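Local coordinates for protein alginate lyase (Aplysia kurodai, PDB 5GMT) that cleaves alginate as a lyase of polysaccharide lyase family 14, with a specificity for polymannuronate, at residues Ile155-Arg166 against Ala226-Thr234. Residues are numbered along the deposited sequence; the frame is centred on the assembly and turned at random.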
# COMPACT_ATOMS: atom_id res chain seq x y z
N ILE A 155 2.52 -8.25 9.75
CA ILE A 155 3.43 -7.88 10.82
C ILE A 155 3.68 -9.13 11.68
O ILE A 155 2.95 -10.09 11.57
CB ILE A 155 2.85 -6.72 11.67
CG1 ILE A 155 1.39 -7.00 12.01
CG2 ILE A 155 2.94 -5.42 10.89
CD1 ILE A 155 0.70 -5.88 12.84
N PRO A 156 4.74 -9.12 12.50
CA PRO A 156 5.07 -10.30 13.32
C PRO A 156 3.91 -10.79 14.20
O PRO A 156 3.04 -10.03 14.60
CB PRO A 156 6.23 -9.80 14.18
CG PRO A 156 6.92 -8.79 13.31
CD PRO A 156 5.81 -8.10 12.54
N THR A 157 3.91 -12.08 14.50
CA THR A 157 2.82 -12.63 15.29
C THR A 157 2.85 -12.17 16.75
O THR A 157 1.83 -12.21 17.43
CB THR A 157 2.82 -14.18 15.26
OG1 THR A 157 4.03 -14.67 15.84
CG2 THR A 157 2.73 -14.67 13.82
N ASN A 158 4.00 -11.71 17.24
CA ASN A 158 4.08 -11.32 18.64
C ASN A 158 3.71 -9.85 18.87
O ASN A 158 4.55 -9.01 19.19
CB ASN A 158 5.47 -11.63 19.22
CG ASN A 158 6.59 -10.91 18.51
OD1 ASN A 158 6.58 -10.76 17.29
ND2 ASN A 158 7.59 -10.46 19.27
N GLN A 159 2.43 -9.54 18.72
CA GLN A 159 1.96 -8.19 18.98
C GLN A 159 1.66 -8.04 20.47
O GLN A 159 1.78 -9.00 21.23
CB GLN A 159 0.71 -7.90 18.15
CG GLN A 159 0.97 -7.95 16.66
CD GLN A 159 1.98 -6.90 16.20
OE1 GLN A 159 1.93 -5.74 16.62
NE2 GLN A 159 2.90 -7.30 15.34
N GLU A 160 1.27 -6.84 20.88
CA GLU A 160 0.99 -6.57 22.29
C GLU A 160 -0.13 -7.44 22.83
O GLU A 160 -0.95 -7.94 22.06
CB GLU A 160 0.63 -5.09 22.48
CG GLU A 160 -0.61 -4.69 21.71
CD GLU A 160 -1.16 -3.33 22.12
OE1 GLU A 160 -0.57 -2.68 23.02
OE2 GLU A 160 -2.18 -2.93 21.55
N SER A 161 -0.16 -7.64 24.15
CA SER A 161 -1.25 -8.41 24.74
C SER A 161 -2.61 -7.81 24.35
O SER A 161 -2.78 -6.59 24.34
CB SER A 161 -1.12 -8.46 26.27
OG SER A 161 0.10 -9.09 26.63
N GLY A 162 -3.55 -8.68 24.00
CA GLY A 162 -4.90 -8.25 23.66
C GLY A 162 -5.07 -7.68 22.26
O GLY A 162 -6.16 -7.20 21.93
N PHE A 163 -4.02 -7.73 21.44
CA PHE A 163 -4.04 -7.14 20.09
C PHE A 163 -5.26 -7.53 19.27
O PHE A 163 -5.93 -6.67 18.69
CB PHE A 163 -2.77 -7.54 19.33
CG PHE A 163 -2.73 -7.04 17.90
CD1 PHE A 163 -2.24 -5.77 17.61
CD2 PHE A 163 -3.15 -7.85 16.85
CE1 PHE A 163 -2.19 -5.31 16.29
CE2 PHE A 163 -3.11 -7.40 15.53
CZ PHE A 163 -2.62 -6.13 15.25
N LYS A 164 -5.56 -8.82 19.23
CA LYS A 164 -6.66 -9.35 18.43
C LYS A 164 -8.01 -8.78 18.85
O LYS A 164 -8.94 -8.72 18.04
CB LYS A 164 -6.69 -10.88 18.52
CG LYS A 164 -5.50 -11.53 17.83
CD LYS A 164 -5.48 -13.04 18.01
CE LYS A 164 -4.34 -13.67 17.23
NZ LYS A 164 -4.50 -13.50 15.75
N ASP A 165 -8.11 -8.35 20.11
CA ASP A 165 -9.36 -7.84 20.67
C ASP A 165 -9.50 -6.32 20.62
O ASP A 165 -10.48 -5.77 21.14
CB ASP A 165 -9.51 -8.31 22.12
CG ASP A 165 -9.68 -9.80 22.24
OD1 ASP A 165 -10.40 -10.39 21.40
OD2 ASP A 165 -9.07 -10.40 23.15
N ARG A 166 -8.51 -5.65 20.04
CA ARG A 166 -8.55 -4.20 19.88
C ARG A 166 -9.74 -3.79 19.03
O ARG A 166 -10.09 -4.47 18.07
CB ARG A 166 -7.25 -3.69 19.25
CG ARG A 166 -6.09 -3.64 20.24
CD ARG A 166 -4.75 -3.45 19.55
NE ARG A 166 -4.74 -2.30 18.66
CZ ARG A 166 -3.64 -1.66 18.27
NH1 ARG A 166 -2.45 -2.04 18.71
NH2 ARG A 166 -3.74 -0.63 17.44
N ALA A 226 -2.92 3.85 13.81
CA ALA A 226 -2.69 2.56 14.44
C ALA A 226 -1.47 2.65 15.34
O ALA A 226 -0.34 2.73 14.85
CB ALA A 226 -2.49 1.46 13.39
N ASN A 227 -1.64 2.66 16.65
CA ASN A 227 -0.42 2.68 17.44
C ASN A 227 -0.21 1.37 18.18
O ASN A 227 -0.95 0.41 17.97
CB ASN A 227 -0.40 3.87 18.40
CG ASN A 227 -1.58 3.93 19.29
OD1 ASN A 227 -2.10 2.91 19.76
ND2 ASN A 227 -2.04 5.16 19.55
N HIS A 228 0.86 1.33 18.96
CA HIS A 228 1.27 0.14 19.69
C HIS A 228 1.42 -1.08 18.79
O HIS A 228 0.86 -2.15 19.06
CB HIS A 228 0.27 -0.12 20.81
CG HIS A 228 0.17 1.02 21.78
ND1 HIS A 228 -1.01 1.38 22.40
CD2 HIS A 228 1.10 1.90 22.21
CE1 HIS A 228 -0.79 2.42 23.18
NE2 HIS A 228 0.48 2.76 23.09
N LEU A 229 2.19 -0.90 17.72
CA LEU A 229 2.50 -1.95 16.77
C LEU A 229 3.93 -2.45 16.86
O LEU A 229 4.84 -1.68 17.19
CB LEU A 229 2.27 -1.47 15.34
CG LEU A 229 0.86 -1.03 14.98
CD1 LEU A 229 0.82 -0.70 13.48
CD2 LEU A 229 -0.18 -2.07 15.36
N ARG A 230 4.11 -3.73 16.56
CA ARG A 230 5.44 -4.29 16.37
C ARG A 230 5.61 -4.65 14.89
O ARG A 230 4.80 -5.40 14.34
CB ARG A 230 5.63 -5.53 17.25
CG ARG A 230 6.87 -6.31 16.90
CD ARG A 230 7.18 -7.34 17.96
NE ARG A 230 7.71 -6.73 19.16
CZ ARG A 230 7.26 -6.97 20.39
NH1 ARG A 230 6.26 -7.82 20.59
NH2 ARG A 230 7.82 -6.36 21.43
N MET A 231 6.64 -4.09 14.25
CA MET A 231 6.94 -4.39 12.86
C MET A 231 8.15 -5.32 12.73
O MET A 231 8.28 -6.06 11.76
CB MET A 231 7.21 -3.12 12.05
CG MET A 231 6.00 -2.24 11.82
SD MET A 231 5.64 -1.24 13.28
CE MET A 231 4.72 0.11 12.52
N ARG A 232 9.04 -5.26 13.72
CA ARG A 232 10.29 -6.00 13.61
C ARG A 232 10.73 -6.55 14.97
O ARG A 232 10.36 -6.00 16.02
CB ARG A 232 11.37 -5.11 13.03
CG ARG A 232 11.57 -3.85 13.84
CD ARG A 232 12.75 -3.02 13.39
NE ARG A 232 12.95 -1.88 14.28
CZ ARG A 232 14.04 -1.12 14.30
NH1 ARG A 232 15.05 -1.39 13.48
NH2 ARG A 232 14.12 -0.11 15.15
N ASN A 233 11.51 -7.63 14.95
CA ASN A 233 12.06 -8.19 16.19
C ASN A 233 13.57 -8.12 16.24
O ASN A 233 14.19 -8.57 17.20
CB ASN A 233 11.61 -9.64 16.39
CG ASN A 233 10.18 -9.73 16.88
OD1 ASN A 233 9.87 -9.30 18.00
ND2 ASN A 233 9.31 -10.31 16.07
N THR A 234 14.16 -7.55 15.20
CA THR A 234 15.60 -7.43 15.15
C THR A 234 15.97 -6.08 14.58
O THR A 234 15.24 -5.50 13.78
CB THR A 234 16.24 -8.58 14.33
OG1 THR A 234 17.66 -8.48 14.39
CG2 THR A 234 15.79 -8.53 12.88
O HOH W 1 1.11 -4.72 18.87
O HOH W 2 -3.00 -0.41 22.27
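The carboxamide of Q159 docks on the main chain of R230 at two points, OE1 accepting from R230 N and NE2 giving an almost straight bond (176°) to R230 O at 2.9 Å, in the carbonyl plane and on a lone pair. Its NE2 also donates to P156 O, and these three protein bonds, with a water as a fourth partner on OE1, help fix the rotation of the amide. With CG anti to its own carbonyl carbon (chi1 -62°), the Q159 methylene lies over one face of the F163 ring, and a bend at chi2 turns the amide toward R230. N158 and N233 meet from opposite directions in a reciprocal amide pair, ND2 of N158 to OD1 of N233 at 2.9 Å and ND2 of N233 to OD1 of N158 at 3.0 Å, the planes turned 34° apart. Beside them R230 NH1 donates to N158 O at 2.5 Å, a doubtfully short length.

These bonds tie the loop between strands 149-154 and 169-170 to strand 222-229 and the chain that follows it, thereby joining elements of the two antiparallel sheets of this concanavalin-like fold. H228 and L229 form a G1 bulge opposite G208 there.

Charged groups gather at the other end. R166 grips N227 O end-on with NH1 and NH2, both at 3.0 Å, while NH1 also makes a salt bridge to E160 OE2, met from above the carboxylate plane; D168 pairs with NH2. One water joins Q159 OE1, E160 N and H228 O, and a second links E160 OE2 to H228 ND1, whose ring is held through NE2 by G279 O.

Apolar contact is slighter: L229 CD2 lies at the edge of the F163 ring, 3.9 Å from CE1. Separately, the P156 ring packs on backbone carbonyls, its CD 3.3 Å from M231 O.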